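Local atomic coordinates of MutT/nudix family protein (Enterococcus faecalis, PDB entry 2FML), a protein that is of unknown function but belongs to the MutT/nudix family and carries a winged-helix domain of the NrtR type, which may bind DNA. Residues A[209-212]-A[213-217]; A[25-29]-A[30-34]; A[183-186]-A[187-191]. All blocks are in the same frame, centred on the assembly; numbering follows the deposited sequence.

Interaction 1: A[209-212]-A[213-217]; sequences QVLG and KDFTI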
loop_
_atom_site.group_PDB
_atom_site.type_symbol
_atom_site.label_atom_id
_atom_site.label_comp_id
_atom_site.label_asym_id
_atom_site.label_seq_id
_atom_site.Cartn_x
_atom_site.Cartn_y
_atom_site.Cartn_z
ATOM N N GLN A 209 -5.587 -1.834 -19.567
ATOM C CA GLN A 209 -5.738 -0.389 -19.823
ATOM C C GLN A 209 -4.704 0.142 -20.823
ATOM O O GLN A 209 -5.034 0.996 -21.635
ATOM C CB GLN A 209 -5.630 0.409 -18.538
ATOM C CG GLN A 209 -6.901 0.567 -17.752
ATOM C CD GLN A 209 -6.672 1.399 -16.479
ATOM O OE1 GLN A 209 -5.649 2.043 -16.333
ATOM N NE2 GLN A 209 -7.616 1.365 -15.570
ATOM N N VAL A 210 -3.469 -0.367 -20.768
ATOM C CA VAL A 210 -2.423 0.023 -21.735
ATOM C C VAL A 210 -2.817 -0.203 -23.235
ATOM O O VAL A 210 -2.152 0.308 -24.154
ATOM C CB VAL A 210 -1.037 -0.680 -21.481
ATOM C CG1 VAL A 210 -0.543 -0.483 -20.043
ATOM C CG2 VAL A 210 -1.093 -2.087 -21.842
ATOM N N LEU A 211 -3.884 -0.976 -23.437
ATOM C CA LEU A 211 -4.374 -1.322 -24.758
ATOM C C LEU A 211 -5.382 -0.306 -25.284
ATOM O O LEU A 211 -5.735 -0.355 -26.447
ATOM C CB LEU A 211 -4.974 -2.738 -24.746
ATOM C CG LEU A 211 -4.047 -3.943 -24.857
ATOM C CD1 LEU A 211 -4.888 -5.227 -24.828
ATOM C CD2 LEU A 211 -3.167 -3.905 -26.145
ATOM N N GLY A 212 -5.851 0.595 -24.421
ATOM C CA GLY A 212 -6.574 1.779 -24.855
ATOM C C GLY A 212 -8.067 1.649 -25.127
ATOM O O GLY A 212 -8.576 2.114 -26.170
ATOM N N LYS A 213 -8.780 1.035 -24.191
ATOM C CA LYS A 213 -10.266 1.081 -24.184
ATOM C C LYS A 213 -10.982 0.057 -25.066
ATOM O O LYS A 213 -12.137 -0.262 -24.793
ATOM C CB LYS A 213 -10.835 2.513 -24.394
ATOM C CG LYS A 213 -10.905 3.414 -23.125
ATOM C CD LYS A 213 -9.528 3.858 -22.591
ATOM C CE LYS A 213 -9.098 3.050 -21.369
ATOM N NZ LYS A 213 -7.593 3.027 -21.222
ATOM N N ASP A 214 -10.324 -0.464 -26.101
ATOM C CA ASP A 214 -10.787 -1.730 -26.663
ATOM C C ASP A 214 -9.670 -2.689 -27.118
ATOM O O ASP A 214 -8.543 -2.262 -27.398
ATOM C CB ASP A 214 -11.935 -1.546 -27.686
ATOM C CG ASP A 214 -11.458 -1.191 -29.084
ATOM O OD1 ASP A 214 -11.909 -0.147 -29.598
ATOM O OD2 ASP A 214 -10.668 -1.966 -29.680
ATOM N N PHE A 215 -10.002 -3.983 -27.184
ATOM C CA PHE A 215 -9.009 -5.029 -27.443
ATOM C C PHE A 215 -9.559 -6.405 -27.835
ATOM O O PHE A 215 -10.568 -6.851 -27.301
ATOM C CB PHE A 215 -8.101 -5.195 -26.220
ATOM C CG PHE A 215 -8.832 -5.242 -24.901
ATOM C CD1 PHE A 215 -9.240 -6.450 -24.358
ATOM C CD2 PHE A 215 -9.053 -4.076 -24.161
ATOM C CE1 PHE A 215 -9.893 -6.493 -23.113
ATOM C CE2 PHE A 215 -9.713 -4.111 -22.910
ATOM C CZ PHE A 215 -10.124 -5.319 -22.396
ATOM N N THR A 216 -8.854 -7.074 -28.747
ATOM C CA THR A 216 -9.033 -8.503 -28.984
ATOM C C THR A 216 -8.404 -9.410 -27.892
ATOM O O THR A 216 -7.519 -8.987 -27.081
ATOM C CB THR A 216 -8.478 -8.944 -30.380
ATOM O OG1 THR A 216 -7.075 -8.678 -30.439
ATOM C CG2 THR A 216 -9.166 -8.215 -31.511
ATOM N N ILE A 217 -8.852 -10.665 -27.873
ATOM C CA ILE A 217 -8.204 -11.693 -27.058
ATOM C C ILE A 217 -6.692 -11.872 -27.413
ATOM O O ILE A 217 -5.877 -12.037 -26.520
ATOM C CB ILE A 217 -9.006 -13.029 -27.040
ATOM C CG1 ILE A 217 -10.453 -12.797 -26.566
ATOM C CG2 ILE A 217 -8.334 -14.033 -26.113
ATOM C CD1 ILE A 217 -10.597 -12.048 -25.203
#
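Leu211 and Phe215 meet where a 3-10 turn runs into the loop that leads to helix 217-228, within the NrtR-type winged-helix domain. The tight side of the contact is apolar. CD1 of Leu211 rests against CB of Phe215 at 3.5 Å and comes within 3.9 Å of its CG, so the touch falls at the root of the aromatic side chain, and the two side chains cross at about a right angle. Phe215 has its CG set between its own backbone N and carbonyl carbon (chi1 46°); with this torsion the methyl meets CB and CG, and the rest of the ring lies farther off. Both residues are buried: Leu211 also packs on Tyr49 of strand 39-50, and the Phe215 ring meets Phe248 edge-to-face. Through this pair the 3-10 segment, packed on strand 39-50, is joined to the part of the winged helix around Phe248.

The other side is loose and faces solvent. Gly212 and Lys213 both have positive phi, 84° in each case, and this reverses the chain sharply between the 3-10 turn and the loop. Gln209 O receives the backbone N of Gly212 at 2.9 Å, the bond that closes the turn. Lys213 folds back over the bend, its chain kinked at chi2 and chi3, with its methylene carbons lying beside the Gly212 carbonyl group. Asp214 is exposed, its CB pointing away from the turn, and its side chain touches Ile264. Further on, Thr216 is the N-cap residue of helix 217-228: OG1 caps a backbone N of the first turn, and Glu219 OE1 bonds back to Thr216 N. At the tip of the folded lysine, NZ gives Gln209 O a second, weak hydrogen bond of 3.3 Å.

Interaction 2: A[25-29]-A[30-34]; sequences TWYHQ and QELPE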
loop_
_atom_site.group_PDB
_atom_site.type_symbol
_atom_site.label_atom_id
_atom_site.label_comp_id
_atom_site.label_asym_id
_atom_site.label_seq_id
_atom_site.Cartn_x
_atom_site.Cartn_y
_atom_site.Cartn_z
ATOM N N THR A 25 -8.767 24.910 19.172
ATOM C CA THR A 25 -8.351 26.323 19.317
ATOM C C THR A 25 -7.208 26.433 20.330
ATOM O O THR A 25 -6.205 27.151 20.093
ATOM C CB THR A 25 -9.533 27.325 19.672
ATOM O OG1 THR A 25 -10.463 27.408 18.581
ATOM C CG2 THR A 25 -9.019 28.804 19.971
ATOM N N TRP A 26 -7.370 25.726 21.444
ATOM C CA TRP A 26 -6.352 25.658 22.491
ATOM C C TRP A 26 -5.096 24.940 21.954
ATOM O O TRP A 26 -3.974 25.457 22.023
ATOM C CB TRP A 26 -6.906 24.970 23.735
ATOM C CG TRP A 26 -5.832 24.645 24.808
ATOM C CD1 TRP A 26 -5.406 25.468 25.815
ATOM C CD2 TRP A 26 -5.120 23.400 24.982
ATOM N NE1 TRP A 26 -4.462 24.841 26.570
ATOM C CE2 TRP A 26 -4.289 23.555 26.103
ATOM C CE3 TRP A 26 -5.093 22.181 24.279
ATOM C CZ2 TRP A 26 -3.424 22.538 26.545
ATOM C CZ3 TRP A 26 -4.223 21.166 24.717
ATOM C CH2 TRP A 26 -3.396 21.370 25.848
ATOM N N TYR A 27 -5.299 23.817 21.317
ATOM C CA TYR A 27 -4.180 23.001 20.858
ATOM C C TYR A 27 -3.194 23.738 19.949
ATOM O O TYR A 27 -1.997 23.609 20.129
ATOM C CB TYR A 27 -4.673 21.689 20.163
ATOM C CG TYR A 27 -3.544 20.806 19.733
ATOM C CD1 TYR A 27 -3.034 19.821 20.603
ATOM C CD2 TYR A 27 -2.913 20.979 18.495
ATOM C CE1 TYR A 27 -1.993 18.955 20.199
ATOM C CE2 TYR A 27 -1.835 20.146 18.119
ATOM C CZ TYR A 27 -1.392 19.136 18.982
ATOM O OH TYR A 27 -0.352 18.247 18.616
ATOM N N HIS A 28 -3.690 24.489 18.971
ATOM C CA HIS A 28 -2.835 25.171 17.984
ATOM C C HIS A 28 -1.991 26.337 18.472
ATOM O O HIS A 28 -1.068 26.823 17.742
ATOM C CB HIS A 28 -3.640 25.504 16.721
ATOM C CG HIS A 28 -3.956 24.269 15.905
ATOM N ND1 HIS A 28 -5.231 23.774 15.754
ATOM C CD2 HIS A 28 -3.147 23.413 15.233
ATOM C CE1 HIS A 28 -5.202 22.690 15.000
ATOM N NE2 HIS A 28 -3.945 22.446 14.679
ATOM N N GLN A 29 -2.277 26.759 19.705
ATOM C CA GLN A 29 -1.570 27.817 20.378
ATOM C C GLN A 29 -0.498 27.302 21.359
ATOM O O GLN A 29 0.300 28.082 21.936
ATOM C CB GLN A 29 -2.580 28.745 21.071
ATOM C CG GLN A 29 -3.338 29.642 20.007
ATOM C CD GLN A 29 -2.422 30.531 19.098
ATOM O OE1 GLN A 29 -1.986 30.126 18.017
ATOM N NE2 GLN A 29 -2.135 31.748 19.561
ATOM N N GLN A 30 -0.463 25.994 21.529
ATOM C CA GLN A 30 0.517 25.333 22.394
ATOM C C GLN A 30 1.893 25.133 21.782
ATOM O O GLN A 30 2.059 24.970 20.587
ATOM C CB GLN A 30 -0.015 23.963 22.872
ATOM C CG GLN A 30 -1.385 24.046 23.424
ATOM C CD GLN A 30 -1.483 24.975 24.584
ATOM O OE1 GLN A 30 -0.802 24.784 25.605
ATOM N NE2 GLN A 30 -2.359 25.993 24.467
ATOM N N GLU A 31 2.863 25.210 22.667
ATOM C CA GLU A 31 4.253 24.885 22.407
ATOM C C GLU A 31 4.353 23.358 22.326
ATOM O O GLU A 31 4.292 22.680 23.329
ATOM C CB GLU A 31 5.093 25.444 23.543
ATOM C CG GLU A 31 4.883 26.947 23.668
ATOM C CD GLU A 31 6.106 27.738 24.083
ATOM O OE1 GLU A 31 7.080 27.154 24.597
ATOM O OE2 GLU A 31 6.084 28.975 23.920
ATOM N N LEU A 32 4.410 22.842 21.108
ATOM C CA LEU A 32 4.453 21.418 20.913
ATOM C C LEU A 32 5.876 20.882 21.022
ATOM O O LEU A 32 6.854 21.459 20.473
ATOM C CB LEU A 32 3.794 21.036 19.590
ATOM C CG LEU A 32 2.353 21.582 19.484
ATOM C CD1 LEU A 32 1.816 21.517 18.028
ATOM C CD2 LEU A 32 1.443 20.883 20.535
ATOM N N PRO A 33 5.998 19.722 21.690
ATOM C CA PRO A 33 7.353 19.171 21.857
ATOM C C PRO A 33 7.845 18.735 20.442
ATOM O O PRO A 33 7.043 18.408 19.535
ATOM C CB PRO A 33 7.119 17.948 22.749
ATOM C CG PRO A 33 5.645 17.471 22.323
ATOM C CD PRO A 33 4.927 18.819 22.169
ATOM N N GLU A 34 9.149 18.766 20.252
ATOM C CA GLU A 34 9.643 18.562 18.923
ATOM C C GLU A 34 10.222 17.164 18.778
ATOM O O GLU A 34 10.919 16.674 19.674
ATOM C CB GLU A 34 10.684 19.632 18.547
ATOM C CG GLU A 34 11.130 19.561 17.061
ATOM C CD GLU A 34 9.961 19.794 16.045
ATOM O OE1 GLU A 34 9.541 20.989 15.904
ATOM O OE2 GLU A 34 9.501 18.795 15.391
HETATM O O HOH W 1 1.179 25.287 18.014
#
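Gln30 lays its side-chain amide over one face of the Trp26 indole, the two planes only 17° apart, with CD 3.4 Å above the ring plane and displaced toward the rim. Its CG sits almost squarely above the six-membered ring, a CH-pi contact of 3.9 Å from CG to the ring centroid. The bend at chi2 (-59°) folds the amide back in this way and brings NE2 to Trp26 O, a 3.0 Å bond with an N-H...O angle of 155°. That donor stands above the carbonyl plane; Gln29 N reaches the same oxygen from the opposite face. The indole N-H itself goes to Glu10 of helix 7-16, and Tyr14 stacks on the ring.

This lies near the C-terminal part of helix 20-27, where a type I beta turn from Tyr27 to Gln30 leads the chain out, with Gln30 N bonded to Tyr27 O at 3.2 Å. A water bridges His28 O and Gln30 O. Past the turn, Leu32 crosses Tyr27 at about a right angle, both its methyls near the phenol end, CD2 3.7 Å from CZ. Tyr27 also packs on Arg120 of the second subunit.

Interaction 3: A[183-186]-A[187-191]; sequences AFDH and SEIII
Asp185 O takes two backbone donors at once, Glu188 N at 3.0 Å and Ile189 N at 3.3 Å, both weak. The next carbonyl does better: His186 O receives Ile190 N at 2.9 Å with an N-H...O angle of 161°. Ile190 also sets CG1 beside that oxygen.

His186 and Ile189 lie side by side and point the same way, CD1 of the isoleucine 3.7 Å from CD2 of the imidazole. Both nitrogens of that ring are engaged: ND1 bonds to the backbone N of Leu74, and NE2 to a glycerol, probably from the crystallisation liquor.

This is the start of helix 186-200, which packs on strands 72-78 and 165-170 of the nudix sheet. A type II' beta turn from Ala183 to His186 delivers the chain to it, and Asp185 occupies the N-cap position without a side-chain cap. Its carboxylate goes to Arg117, OD2 forming a salt bridge with NE, and Asp185 OD1 lies 3.9 Å from Ile189 CD1.

Glu188 reaches back alongside, OE2 3.6 Å from Asp185 CB, while its OE1 stays 4.6 Å from Asp185 OD2. One water donates to both of those oxygens, which probably eases the repulsion between the like charges, as does Arg117 on the aspartate; Glu188 OE2 has a long, weak ion pair with Arg114. A second water lies between Phe184 O and Ser187 N, linking the turn to the first turn of the helix.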
loop_
_atom_site.group_PDB
_atom_site.type_symbol
_atom_site.label_atom_id
_atom_site.label_comp_id
_atom_site.label_asym_id
_atom_site.label_seq_id
_atom_site.Cartn_x
_atom_site.Cartn_y
_atom_site.Cartn_z
ATOM N N ALA A 183 18.815 5.378 -9.822
ATOM C CA ALA A 183 18.863 6.190 -8.618
ATOM C C ALA A 183 18.096 5.599 -7.413
ATOM O O ALA A 183 17.090 4.901 -7.552
ATOM C CB ALA A 183 18.338 7.629 -8.932
ATOM N N PHE A 184 18.551 5.949 -6.217
ATOM C CA PHE A 184 17.845 5.626 -4.991
ATOM C C PHE A 184 17.615 4.117 -4.899
ATOM O O PHE A 184 18.540 3.353 -5.227
ATOM C CB PHE A 184 16.539 6.421 -4.855
ATOM C CG PHE A 184 16.721 7.935 -4.942
ATOM C CD1 PHE A 184 17.225 8.643 -3.869
ATOM C CD2 PHE A 184 16.348 8.637 -6.097
ATOM C CE1 PHE A 184 17.379 10.049 -3.943
ATOM C CE2 PHE A 184 16.474 9.983 -6.193
ATOM C CZ PHE A 184 17.001 10.732 -5.080
ATOM N N ASP A 185 16.397 3.725 -4.496
ATOM C CA ASP A 185 15.936 2.345 -4.429
ATOM C C ASP A 185 14.890 2.128 -5.531
ATOM O O ASP A 185 14.066 1.250 -5.442
ATOM C CB ASP A 185 15.319 2.056 -3.038
ATOM C CG ASP A 185 14.117 2.966 -2.713
ATOM O OD1 ASP A 185 13.903 3.974 -3.422
ATOM O OD2 ASP A 185 13.370 2.682 -1.744
ATOM N N HIS A 186 14.983 2.893 -6.612
ATOM C CA HIS A 186 14.003 2.775 -7.730
ATOM C C HIS A 186 13.988 1.438 -8.457
ATOM O O HIS A 186 12.982 1.060 -9.023
ATOM C CB HIS A 186 14.153 3.926 -8.719
ATOM C CG HIS A 186 13.777 5.233 -8.125
ATOM N ND1 HIS A 186 13.665 6.387 -8.872
ATOM C CD2 HIS A 186 13.461 5.560 -6.846
ATOM C CE1 HIS A 186 13.297 7.373 -8.076
ATOM N NE2 HIS A 186 13.170 6.895 -6.846
ATOM N N SER A 187 15.093 0.705 -8.399
ATOM C CA SER A 187 15.076 -0.666 -8.928
ATOM C C SER A 187 14.091 -1.569 -8.147
ATOM O O SER A 187 13.345 -2.387 -8.763
ATOM C CB SER A 187 16.495 -1.250 -8.834
ATOM O OG SER A 187 16.550 -1.751 -7.543
ATOM N N GLU A 188 14.056 -1.396 -6.811
ATOM C CA GLU A 188 13.076 -2.097 -5.987
ATOM C C GLU A 188 11.654 -1.711 -6.267
ATOM O O GLU A 188 10.770 -2.487 -6.052
ATOM C CB GLU A 188 13.282 -1.881 -4.463
ATOM C CG GLU A 188 14.465 -2.578 -3.864
ATOM C CD GLU A 188 14.816 -1.934 -2.557
ATOM O OE1 GLU A 188 13.893 -1.902 -1.721
ATOM O OE2 GLU A 188 15.970 -1.412 -2.387
ATOM N N ILE A 189 11.452 -0.439 -6.542
ATOM C CA ILE A 189 10.159 0.074 -6.869
ATOM C C ILE A 189 9.666 -0.448 -8.258
ATOM O O ILE A 189 8.500 -0.811 -8.397
ATOM C CB ILE A 189 10.113 1.645 -6.835
ATOM C CG1 ILE A 189 10.789 2.285 -5.576
ATOM C CG2 ILE A 189 8.691 2.097 -7.119
ATOM C CD1 ILE A 189 10.525 3.839 -5.461
ATOM N N ILE A 190 10.528 -0.486 -9.264
ATOM C CA ILE A 190 10.115 -1.022 -10.567
ATOM C C ILE A 190 9.772 -2.522 -10.534
ATOM O O ILE A 190 8.743 -2.984 -11.088
ATOM C CB ILE A 190 11.145 -0.676 -11.659
ATOM C CG1 ILE A 190 11.016 0.814 -11.904
ATOM C CG2 ILE A 190 10.845 -1.480 -13.034
ATOM C CD1 ILE A 190 12.079 1.462 -12.671
ATOM N N ILE A 191 10.617 -3.282 -9.857
ATOM C CA ILE A 191 10.365 -4.700 -9.590
ATOM C C ILE A 191 9.047 -4.883 -8.818
ATOM O O ILE A 191 8.234 -5.747 -9.161
ATOM C CB ILE A 191 11.585 -5.299 -8.827
ATOM C CG1 ILE A 191 12.817 -5.293 -9.737
ATOM C CG2 ILE A 191 11.321 -6.658 -8.201
ATOM C CD1 ILE A 191 12.749 -6.171 -10.860
HETATM O O HOH W 2 18.045 1.613 -7.268
HETATM O O HOH W 3 13.966 0.563 -0.084
#

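Along the chain the order is interaction 2, interaction 3, interaction 1. Interaction 2 lies at the C-terminal part of helix 20-27, its centre about 36 Å from the centre of the chain, beside the second subunit, and leads toward strand 39-50. Interaction 3 opens helix 186-200 against the nudix sheet, and the loop after that helix carries interaction 1, within the winged-helix domain and before helix 217-228. Between centres the distances are about 28 Å (interactions 1 and 3), about 39 Å (2 and 3) and about 54 Å (1 and 2), the last pair on opposite sides of the chain's centre. None touch. The three thus mark dimer-facing arm, nudix core and probable DNA-binding domain.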